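Local coordinates for uncharacterized aldehyde dehydrogenase AldY (Bacillus subtilis, PDB 4DNG), which probably oxidises aldehydes to carboxylates with NAD+ as the electron acceptor and may contribute to protecting the cell against stress from ethanol and related compounds, at residues A[24-29]-A[182-187]; A[4-9]-A[13-18]; A[189-194]-A[204-209]; A[36-41]-A[178-183]; A[44-49]-A[173-178]. One frame throughout, in Å; residues are numbered along the deposited sequence.

Interaction 1. Residues A[24-29]-A[182-187]; sequences EDILNP and TAISGG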
# COMPACT_ATOMS: atom_id res chain seq x y z
N GLU A 24 -15.91 3.32 31.69
CA GLU A 24 -17.04 2.83 30.95
C GLU A 24 -17.41 1.44 31.40
O GLU A 24 -16.55 0.57 31.55
CB GLU A 24 -16.71 2.79 29.46
CG GLU A 24 -17.86 2.25 28.64
CD GLU A 24 -17.99 2.93 27.30
OE1 GLU A 24 -17.27 3.92 27.06
OE2 GLU A 24 -18.83 2.48 26.49
N ASP A 25 -18.70 1.24 31.60
CA ASP A 25 -19.22 -0.06 31.90
C ASP A 25 -19.33 -0.89 30.62
O ASP A 25 -19.96 -0.46 29.63
CB ASP A 25 -20.58 0.08 32.57
CG ASP A 25 -20.49 0.76 33.92
OD1 ASP A 25 -19.35 0.94 34.43
OD2 ASP A 25 -21.54 1.11 34.48
N ILE A 26 -18.69 -2.06 30.62
CA ILE A 26 -18.86 -2.99 29.51
C ILE A 26 -20.09 -3.81 29.81
O ILE A 26 -20.20 -4.42 30.88
CB ILE A 26 -17.62 -3.87 29.27
CG1 ILE A 26 -16.38 -2.98 29.12
CG2 ILE A 26 -17.86 -4.78 28.06
CD1 ILE A 26 -15.10 -3.71 28.81
N LEU A 27 -21.02 -3.81 28.86
CA LEU A 27 -22.35 -4.36 29.09
C LEU A 27 -22.62 -5.64 28.31
O LEU A 27 -22.10 -5.83 27.21
CB LEU A 27 -23.41 -3.30 28.77
CG LEU A 27 -23.37 -1.92 29.46
CD1 LEU A 27 -24.60 -1.09 29.10
CD2 LEU A 27 -23.23 -2.00 30.97
N ASN A 28 -23.49 -6.47 28.85
CA ASN A 28 -24.08 -7.53 28.09
C ASN A 28 -25.20 -6.87 27.34
O ASN A 28 -26.00 -6.17 27.92
CB ASN A 28 -24.61 -8.60 29.02
CG ASN A 28 -25.25 -9.74 28.28
OD1 ASN A 28 -25.81 -9.54 27.23
ND2 ASN A 28 -25.17 -10.92 28.83
N PRO A 29 -25.22 -7.07 26.04
CA PRO A 29 -26.19 -6.45 25.15
C PRO A 29 -27.63 -6.87 25.39
O PRO A 29 -28.53 -6.07 25.16
CB PRO A 29 -25.73 -6.91 23.78
CG PRO A 29 -24.27 -7.03 23.93
CD PRO A 29 -24.01 -7.47 25.33
N THR A 182 -16.15 -4.12 23.50
CA THR A 182 -15.76 -5.53 23.35
C THR A 182 -14.25 -5.69 23.67
O THR A 182 -13.53 -6.43 22.99
CB THR A 182 -16.08 -6.03 21.92
OG1 THR A 182 -15.59 -5.06 21.00
CG2 THR A 182 -17.59 -6.13 21.68
N ALA A 183 -13.78 -5.01 24.71
CA ALA A 183 -12.36 -5.02 25.02
C ALA A 183 -11.86 -6.33 25.60
O ALA A 183 -10.66 -6.63 25.51
CB ALA A 183 -12.02 -3.89 25.97
N ILE A 184 -12.76 -7.09 26.22
CA ILE A 184 -12.35 -8.34 26.84
C ILE A 184 -12.05 -9.37 25.75
O ILE A 184 -10.99 -9.97 25.73
CB ILE A 184 -13.36 -8.87 27.87
CG1 ILE A 184 -13.42 -7.92 29.07
CG2 ILE A 184 -12.92 -10.22 28.42
CD1 ILE A 184 -14.72 -7.95 29.81
N SER A 185 -12.99 -9.54 24.82
CA SER A 185 -12.80 -10.52 23.77
C SER A 185 -11.95 -9.97 22.65
O SER A 185 -11.25 -10.73 22.00
CB SER A 185 -14.14 -11.02 23.23
OG SER A 185 -15.05 -9.97 23.20
N GLY A 186 -11.99 -8.66 22.44
CA GLY A 186 -11.16 -8.04 21.43
C GLY A 186 -9.75 -7.64 21.88
O GLY A 186 -8.94 -7.24 21.06
N GLY A 187 -9.45 -7.76 23.17
CA GLY A 187 -8.14 -7.33 23.67
C GLY A 187 -7.57 -8.08 24.85
O GLY A 187 -6.51 -8.70 24.77
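I26 reaches A183 and I184 with a single methyl, its CD1, where strand 23-27 lies against the start of helix 183-196. The strand pairs with strand 34-39 in a two-stranded antiparallel sheet, and the helix belongs to the Rossmann-type NAD-binding domain of the aldehyde dehydrogenase family. Along the strand, E24 and D25 come first and make no direct touch with the helix. They serve the turn just before it: E24 OE2 and D25 O both accept from the side-chain amide nitrogen of Q181. I26 points at the helix. CG1 lies anti to the carbonyl carbon (chi1 -54°) and the chain then runs on extended (chi2 -177°), which places CD1 at the end of a straight chain. There it meets A183 CB at 4.2 Å and I184 CD1 at 4.4 Å, two approaches that subtend about 93° at the I26 methyl, so it is touched from two distinct directions. I26 contributes 67 of the 124 Å² buried in all. The contact is wholly apolar and buried. Next along the strand, the backbone N of L27 donates to the amide oxygen of Q181, the third of the bonds that fix the rotation of that amide. The first helical turn is closed by G186 N, which donates to T182 O at 2.8 Å.

Interaction 2. Residues A[4-9]-A[13-18]; sequences ETLNKS and GKWTGG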
# COMPACT_ATOMS: atom_id res chain seq x y z
N GLU A 4 -13.85 -11.13 33.66
CA GLU A 4 -14.14 -9.74 34.02
C GLU A 4 -13.05 -9.11 34.92
O GLU A 4 -13.05 -7.90 35.14
CB GLU A 4 -15.53 -9.61 34.66
CG GLU A 4 -15.77 -10.45 35.91
CD GLU A 4 -16.66 -11.65 35.64
OE1 GLU A 4 -16.13 -12.78 35.57
OE2 GLU A 4 -17.89 -11.46 35.50
N THR A 5 -12.13 -9.92 35.45
CA THR A 5 -10.98 -9.38 36.18
C THR A 5 -10.06 -8.58 35.25
O THR A 5 -9.31 -7.71 35.69
CB THR A 5 -10.20 -10.48 36.93
OG1 THR A 5 -9.53 -9.91 38.06
CG2 THR A 5 -9.17 -11.17 36.04
N LEU A 6 -10.16 -8.87 33.95
CA LEU A 6 -9.27 -8.34 32.93
C LEU A 6 -9.87 -7.08 32.31
O LEU A 6 -10.27 -7.06 31.14
CB LEU A 6 -9.03 -9.39 31.84
CG LEU A 6 -8.55 -10.83 32.08
CD1 LEU A 6 -8.16 -11.46 30.75
CD2 LEU A 6 -7.42 -10.96 33.11
N ASN A 7 -9.92 -6.02 33.10
CA ASN A 7 -10.54 -4.78 32.65
C ASN A 7 -9.52 -3.65 32.50
O ASN A 7 -9.87 -2.47 32.46
CB ASN A 7 -11.66 -4.39 33.63
CG ASN A 7 -11.22 -4.49 35.07
OD1 ASN A 7 -10.02 -4.54 35.36
ND2 ASN A 7 -12.17 -4.52 35.98
N LYS A 8 -8.25 -4.03 32.39
CA LYS A 8 -7.16 -3.07 32.29
C LYS A 8 -6.47 -3.14 30.94
O LYS A 8 -6.63 -4.09 30.18
CB LYS A 8 -6.15 -3.31 33.41
CG LYS A 8 -6.77 -3.69 34.75
CD LYS A 8 -6.13 -2.95 35.91
CE LYS A 8 -7.10 -2.84 37.07
NZ LYS A 8 -6.57 -1.92 38.12
N SER A 9 -5.68 -2.10 30.63
CA SER A 9 -4.80 -2.14 29.50
C SER A 9 -3.71 -3.07 29.88
O SER A 9 -3.46 -3.28 31.07
CB SER A 9 -4.19 -0.78 29.25
OG SER A 9 -5.19 0.13 28.86
N GLY A 13 3.97 -5.35 29.62
CA GLY A 13 3.97 -6.56 30.43
C GLY A 13 3.18 -6.40 31.70
O GLY A 13 3.24 -7.27 32.56
N LYS A 14 2.44 -5.29 31.83
CA LYS A 14 1.67 -5.02 33.06
C LYS A 14 0.22 -4.63 32.82
O LYS A 14 -0.11 -3.92 31.85
CB LYS A 14 2.30 -3.89 33.88
CG LYS A 14 3.81 -3.94 34.10
CD LYS A 14 4.16 -4.86 35.24
CE LYS A 14 5.48 -4.44 35.86
NZ LYS A 14 5.69 -5.11 37.17
N TRP A 15 -0.63 -5.06 33.74
CA TRP A 15 -2.02 -4.59 33.79
C TRP A 15 -2.02 -3.23 34.39
O TRP A 15 -1.59 -3.03 35.52
CB TRP A 15 -2.91 -5.58 34.56
CG TRP A 15 -2.87 -6.91 33.87
CD1 TRP A 15 -2.04 -8.01 34.16
CD2 TRP A 15 -3.60 -7.30 32.66
NE1 TRP A 15 -2.23 -9.02 33.25
CE2 TRP A 15 -3.17 -8.67 32.34
CE3 TRP A 15 -4.57 -6.68 31.88
CZ2 TRP A 15 -3.70 -9.36 31.27
CZ3 TRP A 15 -5.09 -7.39 30.79
CH2 TRP A 15 -4.67 -8.70 30.49
N THR A 16 -2.48 -2.27 33.60
CA THR A 16 -2.29 -0.86 33.83
C THR A 16 -3.64 -0.20 33.72
O THR A 16 -4.26 -0.21 32.63
CB THR A 16 -1.41 -0.30 32.70
OG1 THR A 16 -0.10 -0.85 32.82
CG2 THR A 16 -1.35 1.22 32.73
N GLY A 17 -4.10 0.37 34.83
CA GLY A 17 -5.31 1.19 34.85
C GLY A 17 -5.23 2.41 33.93
O GLY A 17 -4.14 2.84 33.52
N GLY A 18 -6.39 2.97 33.59
CA GLY A 18 -6.47 4.19 32.81
C GLY A 18 -6.27 5.42 33.68
O GLY A 18 -6.78 5.51 34.78
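The indole of W15 receives K8 O at its edge, in the plane of the ring, with CZ3 3.7 Å from that oxygen. S9 O and L6 CD2 approach the same ring obliquely, L6 CD2 lying 4.4 Å from CH2, and F10 adds an edge-to-face ring contact. With CG anti to the carbonyl carbon (chi1 -60°), the indole of W15 is carried alongside the backbone of K8 and S9. The two segments are joined as a β-hairpin: S9 and T16 form an antiparallel hydrogen-bonded pair. T16 N donates to S9 O at 2.9 Å with a fairly straight N-H...O angle of 162°, whereas S9 N donates to T16 O at 3.1 Å and a more bent 136°. S9 O also takes a CA-H...O contact from W15 CA at 3.3 Å. K8 lays its CB 3.7 Å from T16 O, and its chain, bent at chi2, brings CD past G17 N. The hydroxyl of S9 is engaged by L208 N, beyond strand 204-206. W15 NE1 bonds to E195 while the indole packs on T188 and A191, and L6 O accepts from T188 OG1, seating the hairpin on helix 183-196.

Interaction 3. Residues A[189-194]-A[204-209]; sequences IIAKAF and LNVMLT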
# COMPACT_ATOMS: atom_id res chain seq x y z
N ILE A 189 -8.29 -10.79 26.79
CA ILE A 189 -8.13 -12.24 26.75
C ILE A 189 -6.90 -12.59 25.91
O ILE A 189 -6.09 -13.45 26.30
CB ILE A 189 -9.39 -12.95 26.22
CG1 ILE A 189 -10.50 -12.88 27.24
CG2 ILE A 189 -9.11 -14.41 25.89
CD1 ILE A 189 -11.85 -13.26 26.66
N ILE A 190 -6.76 -11.90 24.78
CA ILE A 190 -5.63 -12.10 23.88
C ILE A 190 -4.34 -11.73 24.61
O ILE A 190 -3.37 -12.51 24.60
CB ILE A 190 -5.79 -11.29 22.58
CG1 ILE A 190 -6.71 -12.04 21.63
CG2 ILE A 190 -4.44 -11.10 21.90
CD1 ILE A 190 -7.33 -11.17 20.56
N ALA A 191 -4.32 -10.57 25.27
CA ALA A 191 -3.17 -10.19 26.11
C ALA A 191 -2.86 -11.24 27.17
O ALA A 191 -1.70 -11.62 27.38
CB ALA A 191 -3.38 -8.83 26.75
N LYS A 192 -3.90 -11.75 27.83
CA LYS A 192 -3.67 -12.79 28.83
C LYS A 192 -3.00 -14.04 28.22
O LYS A 192 -2.12 -14.66 28.82
CB LYS A 192 -4.98 -13.15 29.54
CG LYS A 192 -4.83 -14.15 30.67
CD LYS A 192 -4.51 -13.52 32.02
CE LYS A 192 -4.06 -14.59 33.03
NZ LYS A 192 -4.99 -15.75 33.23
N ALA A 193 -3.43 -14.40 27.01
CA ALA A 193 -2.90 -15.56 26.31
C ALA A 193 -1.42 -15.40 26.02
O ALA A 193 -0.65 -16.35 26.20
CB ALA A 193 -3.67 -15.78 25.02
N PHE A 194 -1.01 -14.21 25.57
CA PHE A 194 0.37 -14.03 25.18
C PHE A 194 1.27 -13.86 26.39
O PHE A 194 2.45 -14.27 26.37
CB PHE A 194 0.51 -12.87 24.18
CG PHE A 194 0.20 -13.27 22.77
CD1 PHE A 194 1.14 -13.97 22.01
CD2 PHE A 194 -1.05 -13.01 22.21
CE1 PHE A 194 0.85 -14.36 20.71
CE2 PHE A 194 -1.34 -13.39 20.91
CZ PHE A 194 -0.39 -14.06 20.16
N LEU A 204 3.40 -6.93 22.85
CA LEU A 204 1.95 -6.75 22.68
C LEU A 204 1.35 -5.79 23.71
O LEU A 204 1.31 -6.08 24.90
CB LEU A 204 1.20 -8.07 22.78
CG LEU A 204 -0.33 -7.91 22.69
CD1 LEU A 204 -0.69 -7.17 21.40
CD2 LEU A 204 -1.07 -9.24 22.79
N ASN A 205 0.85 -4.65 23.23
CA ASN A 205 0.22 -3.71 24.11
C ASN A 205 -1.25 -3.55 23.75
O ASN A 205 -1.58 -3.33 22.58
CB ASN A 205 0.98 -2.39 24.04
CG ASN A 205 2.44 -2.55 24.40
OD1 ASN A 205 2.81 -2.57 25.58
ND2 ASN A 205 3.30 -2.69 23.39
N VAL A 206 -2.13 -3.70 24.75
CA VAL A 206 -3.56 -3.60 24.53
C VAL A 206 -4.14 -2.41 25.28
O VAL A 206 -4.14 -2.38 26.51
CB VAL A 206 -4.32 -4.89 24.92
CG1 VAL A 206 -5.81 -4.66 24.81
CG2 VAL A 206 -3.90 -6.07 24.05
N MET A 207 -4.67 -1.45 24.52
CA MET A 207 -5.19 -0.20 25.04
C MET A 207 -6.68 -0.23 25.27
O MET A 207 -7.46 -0.47 24.34
CB MET A 207 -4.90 0.90 24.04
CG MET A 207 -3.41 0.96 23.71
SD MET A 207 -2.50 1.47 25.18
CE MET A 207 -0.96 0.70 24.75
N LEU A 208 -7.08 0.02 26.51
CA LEU A 208 -8.49 0.18 26.84
C LEU A 208 -8.76 1.67 26.95
O LEU A 208 -8.32 2.33 27.88
CB LEU A 208 -8.83 -0.55 28.14
CG LEU A 208 -9.40 -1.95 27.91
CD1 LEU A 208 -8.46 -2.80 27.08
CD2 LEU A 208 -9.71 -2.63 29.24
N THR A 209 -9.46 2.19 25.97
CA THR A 209 -9.64 3.61 25.88
C THR A 209 -10.73 3.92 24.89
O THR A 209 -11.45 3.02 24.46
CB THR A 209 -8.32 4.30 25.48
OG1 THR A 209 -8.52 5.71 25.44
CG2 THR A 209 -7.83 3.78 24.13
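L204 stands at about a right angle to both I190 and F194 and presents one methyl, CD2, to the pair. That methyl is 3.8 Å from F194 CD2, approaching the ring obliquely, and 4.0 Å from I190 CG2; the same I190 methyl lies in the plane of the F194 ring, at its edge. L204 CG is anti to the backbone N (chi1 177°), and CD2 thereby projects from the strand as far as the helix backbone, 4.0 Å from A191 CA. Strand 204-206 and helix 189-194 run nearly antiparallel, at 153°, with their axes 8.9 Å apart at closest approach. This is the return half of a β-α-β unit, strand 173-177, helix 183-196, strand 204-206, in the Rossmann-type domain, the two strands being parallel neighbours in the sheet. Two residues further along the strand, V206 points to the same side as L204. Its CG2, anti to the carbonyl carbon, meets A191 CB at 3.9 Å, and the CA atoms of A191 and V206 are 6.8 Å apart, consistent with the small alanine side chain at this point. N205, between them, points away from this helix, and its side chain packs on A53 of helix 43-60. Beyond L204, the F194 ring also packs on I164 of helix 156-169 and on V71 and A75 of helix 65-81.

Interaction 4. Residues A[36-41]-A[178-183]; sequences TTASLA and PDIQTA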
# COMPACT_ATOMS: atom_id res chain seq x y z
N THR A 36 -17.99 -5.75 33.42
CA THR A 36 -17.05 -4.98 34.26
C THR A 36 -17.15 -3.50 33.96
O THR A 36 -17.89 -3.05 33.07
CB THR A 36 -15.57 -5.20 33.93
OG1 THR A 36 -15.41 -5.54 32.54
CG2 THR A 36 -14.97 -6.20 34.81
N THR A 37 -16.30 -2.78 34.67
CA THR A 37 -16.07 -1.37 34.46
C THR A 37 -14.59 -1.18 34.11
O THR A 37 -13.69 -1.72 34.77
CB THR A 37 -16.46 -0.60 35.74
OG1 THR A 37 -17.88 -0.66 35.87
CG2 THR A 37 -16.01 0.86 35.68
N ALA A 38 -14.32 -0.44 33.05
CA ALA A 38 -12.95 -0.28 32.64
C ALA A 38 -12.59 1.19 32.65
O ALA A 38 -13.37 2.03 32.15
CB ALA A 38 -12.72 -0.88 31.26
N SER A 39 -11.44 1.49 33.23
CA SER A 39 -10.87 2.84 33.22
C SER A 39 -10.18 3.09 31.89
O SER A 39 -9.47 2.21 31.36
CB SER A 39 -9.86 2.99 34.35
OG SER A 39 -8.76 2.14 34.12
N LEU A 40 -10.39 4.29 31.36
CA LEU A 40 -9.95 4.66 30.02
C LEU A 40 -8.55 5.24 30.05
O LEU A 40 -8.28 6.18 30.80
CB LEU A 40 -10.94 5.67 29.43
CG LEU A 40 -12.36 5.13 29.36
CD1 LEU A 40 -13.33 6.14 28.76
CD2 LEU A 40 -12.36 3.83 28.57
N ALA A 41 -7.66 4.70 29.24
CA ALA A 41 -6.28 5.16 29.18
C ALA A 41 -6.20 6.49 28.41
O ALA A 41 -7.11 6.83 27.66
CB ALA A 41 -5.42 4.10 28.53
N PRO A 178 -9.03 -2.31 20.93
CA PRO A 178 -10.34 -2.86 20.60
C PRO A 178 -11.38 -1.82 20.85
O PRO A 178 -11.10 -0.80 21.45
CB PRO A 178 -10.53 -4.00 21.62
CG PRO A 178 -9.68 -3.61 22.79
CD PRO A 178 -8.49 -2.90 22.19
N ASP A 179 -12.59 -2.05 20.38
CA ASP A 179 -13.68 -1.22 20.78
C ASP A 179 -13.82 -1.51 22.27
O ASP A 179 -13.92 -2.69 22.69
CB ASP A 179 -14.94 -1.62 20.01
CG ASP A 179 -16.12 -0.74 20.31
OD1 ASP A 179 -16.78 -0.32 19.35
OD2 ASP A 179 -16.39 -0.46 21.49
N ILE A 180 -13.84 -0.45 23.08
CA ILE A 180 -14.02 -0.61 24.52
C ILE A 180 -15.19 -1.57 24.84
O ILE A 180 -15.07 -2.43 25.71
CB ILE A 180 -14.15 0.75 25.27
CG1 ILE A 180 -14.12 0.54 26.81
CG2 ILE A 180 -15.41 1.52 24.87
CD1 ILE A 180 -12.85 -0.08 27.35
N GLN A 181 -16.30 -1.45 24.10
CA GLN A 181 -17.47 -2.29 24.40
C GLN A 181 -17.22 -3.78 24.20
O GLN A 181 -17.98 -4.60 24.69
CB GLN A 181 -18.75 -1.82 23.70
CG GLN A 181 -19.46 -0.67 24.41
CD GLN A 181 -19.80 -0.94 25.89
OE1 GLN A 181 -20.38 -1.99 26.25
NE2 GLN A 181 -19.42 -0.01 26.74
N THR A 182 -16.15 -4.12 23.50
CA THR A 182 -15.76 -5.53 23.35
C THR A 182 -14.25 -5.69 23.67
O THR A 182 -13.53 -6.43 22.99
CB THR A 182 -16.08 -6.03 21.92
OG1 THR A 182 -15.59 -5.06 21.00
CG2 THR A 182 -17.59 -6.13 21.68
N ALA A 183 -13.78 -5.01 24.71
CA ALA A 183 -12.36 -5.02 25.02
C ALA A 183 -11.86 -6.33 25.60
O ALA A 183 -10.66 -6.63 25.51
CB ALA A 183 -12.02 -3.89 25.97
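A38 and L40, on one side of the contact, meet I180 on the other through apolar groups alone. I180 CD1 lies 4.0 Å from A38 CB and 4.1 Å from L40 CD2, and the L40 methyl is equally near I180 CG1. The side chains of L40 and I180 cross at about a right angle, so the leucine methyl rests against the outer part of the isoleucine chain. In I180, CG1 is anti to the backbone N (chi1 -172°), which directs CD1 at the strand but leaves CG2 in the crowded position between N and the carbonyl carbon. I180 contributes 50 of the 98 Å² buried, and all three residues are buried in the fold.

A set of polar bonds inside segment 178-183 shapes the turn that presents I180. D179 OD2 accepts from Q181 N at 2.8 Å, an Asx turn, met on the anti side of the carboxylate oxygen. D179 O accepts from T182 N, also at 2.8 Å, and I180 O from A183 N at 3.1 Å. These bonds hold residues 180-181 in a short 3-10 segment.

That turn links strand 173-177 to helix 183-196. Strand 34-39 packs against this turn through A38 and is paired with strand 23-27, whose E24 also packs on I180; just beyond the strand, A41 is bonded through its backbone to L208.

Interaction 5. Residues A[44-49]-A[173-178]; sequences KQLEDA and SVVHKP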
# COMPACT_ATOMS: atom_id res chain seq x y z
N LYS A 44 -1.47 10.42 26.58
CA LYS A 44 -0.10 10.26 27.04
C LYS A 44 0.27 8.77 27.17
O LYS A 44 1.31 8.34 26.66
CB LYS A 44 0.12 11.02 28.35
CG LYS A 44 1.54 11.54 28.54
CD LYS A 44 2.45 10.52 29.20
CE LYS A 44 3.91 10.95 29.15
NZ LYS A 44 4.76 10.01 29.92
N GLN A 45 -0.59 7.98 27.83
CA GLN A 45 -0.38 6.53 27.98
C GLN A 45 -0.18 5.79 26.63
O GLN A 45 0.66 4.87 26.53
CB GLN A 45 -1.56 5.91 28.75
CG GLN A 45 -1.58 6.22 30.24
CD GLN A 45 -2.72 5.54 30.96
OE1 GLN A 45 -3.86 5.99 30.92
NE2 GLN A 45 -2.41 4.44 31.65
N LEU A 46 -0.95 6.19 25.62
CA LEU A 46 -0.82 5.63 24.27
C LEU A 46 0.55 5.93 23.70
O LEU A 46 1.23 5.03 23.21
CB LEU A 46 -1.93 6.13 23.32
CG LEU A 46 -2.02 5.63 21.88
CD1 LEU A 46 -2.23 4.12 21.81
CD2 LEU A 46 -3.12 6.37 21.12
N GLU A 47 0.96 7.19 23.79
CA GLU A 47 2.32 7.57 23.37
C GLU A 47 3.40 6.79 24.12
O GLU A 47 4.34 6.32 23.50
CB GLU A 47 2.55 9.07 23.44
CG GLU A 47 1.66 9.87 22.50
CD GLU A 47 1.29 11.24 23.06
OE1 GLU A 47 1.44 11.45 24.28
OE2 GLU A 47 0.82 12.11 22.30
N ASP A 48 3.28 6.63 25.45
CA ASP A 48 4.21 5.73 26.16
C ASP A 48 4.24 4.35 25.48
O ASP A 48 5.31 3.80 25.19
CB ASP A 48 3.84 5.57 27.63
CG ASP A 48 4.02 6.84 28.44
OD1 ASP A 48 4.63 7.82 27.95
OD2 ASP A 48 3.53 6.84 29.59
N ALA A 49 3.05 3.80 25.23
CA ALA A 49 2.88 2.46 24.67
C ALA A 49 3.55 2.30 23.31
O ALA A 49 4.26 1.32 23.08
CB ALA A 49 1.41 2.12 24.60
N SER A 173 6.25 -5.59 16.90
CA SER A 173 5.53 -5.33 18.13
C SER A 173 4.22 -4.68 17.74
O SER A 173 4.00 -4.36 16.56
CB SER A 173 6.32 -4.38 19.01
OG SER A 173 6.29 -3.08 18.45
N VAL A 174 3.34 -4.46 18.71
CA VAL A 174 1.94 -4.15 18.41
C VAL A 174 1.35 -3.29 19.50
O VAL A 174 1.44 -3.61 20.69
CB VAL A 174 1.09 -5.45 18.29
CG1 VAL A 174 -0.38 -5.17 17.91
CG2 VAL A 174 1.71 -6.41 17.29
N VAL A 175 0.74 -2.18 19.09
CA VAL A 175 -0.15 -1.46 19.96
C VAL A 175 -1.56 -1.64 19.43
O VAL A 175 -1.86 -1.27 18.28
CB VAL A 175 0.23 0.00 20.02
CG1 VAL A 175 -0.82 0.80 20.80
CG2 VAL A 175 1.62 0.12 20.61
N HIS A 176 -2.41 -2.21 20.28
CA HIS A 176 -3.73 -2.69 19.86
C HIS A 176 -4.85 -2.05 20.63
O HIS A 176 -4.79 -1.98 21.88
CB HIS A 176 -3.79 -4.19 20.05
CG HIS A 176 -5.08 -4.79 19.58
ND1 HIS A 176 -5.52 -4.66 18.31
CD2 HIS A 176 -6.04 -5.55 20.25
CE1 HIS A 176 -6.70 -5.27 18.18
NE2 HIS A 176 -7.01 -5.82 19.36
N LYS A 177 -5.87 -1.58 19.90
CA LYS A 177 -7.04 -0.93 20.50
C LYS A 177 -8.38 -1.53 20.05
O LYS A 177 -8.81 -1.28 18.92
CB LYS A 177 -7.05 0.57 20.21
CG LYS A 177 -8.19 1.28 20.94
CD LYS A 177 -8.58 2.58 20.26
CE LYS A 177 -9.90 3.10 20.81
NZ LYS A 177 -11.03 2.23 20.40
N PRO A 178 -9.03 -2.31 20.93
CA PRO A 178 -10.34 -2.86 20.60
C PRO A 178 -11.38 -1.82 20.85
O PRO A 178 -11.10 -0.80 21.45
CB PRO A 178 -10.53 -4.00 21.62
CG PRO A 178 -9.68 -3.61 22.79
CD PRO A 178 -8.49 -2.90 22.19
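A chi1 of -177° sets L46 CG opposite the backbone N, and with chi2 at 61° these torsions bring CD1 against V175, although the side chain leaves the helix at an angle to the strand. V175 has chi1 at 173°: CG1 is anti to N and CG2 anti to the carbonyl carbon, spreading its two methyls to separate partners. V175 CG1 takes L46 CD1 at 3.7 Å, the two side chains crossing obliquely. V175 CG2 faces A49 instead, where it lies 3.8 Å from A49 O and 4.5 Å from A49 CB. The branched valine is therefore wedged between two residues three apart on helix 43-60, one met through its side chain and the other mainly through its backbone. V175 contributes 61 of the 118 Å² buried; its CA and that of A49 are 6.8 Å apart.

On the helix, K44 NZ forms a salt bridge with D48 OD1 at 2.9 Å, using the syn lone pair of that oxygen, one turn along and well clear of V175. H176 points to the opposite side of the strand from V175, and its two ring nitrogens are engaged there: ND1 by S149, NE2 by S160 and by the backbone oxygen of G186. M207, just after the neighbouring strand 204-206, packs on both L46 and V175. Helix 43-60 thus lies on one face of the sheet and helix 156-169, touched by V174 and H176, on the other, the α/β layering of a Rossmann-type NAD-binding domain.

In the fold
Interaction 2 closes first along the chain, as a local hairpin. Interactions 1 and 4 have second segments that overlap, share T182 and A183, and lie about 6 Å apart (centres), packing the paired strands 23-27 and 34-39 on the start of helix 183-196 and on the turn before it. Interaction 5 is nested within the long loops closed by both, and interaction 3 follows them. Interactions 3 and 5, about 10 Å apart (centres), meet in the sheet through neighbouring strands 173-177 and 204-206, where N205 O and H176 N are bonded at 2.7 Å. The N-terminal segments and helix 43-60 thus pack around one β-α-β unit of the NAD-binding domain, away from the predicted catalytic residues and probable NAD-binding segment.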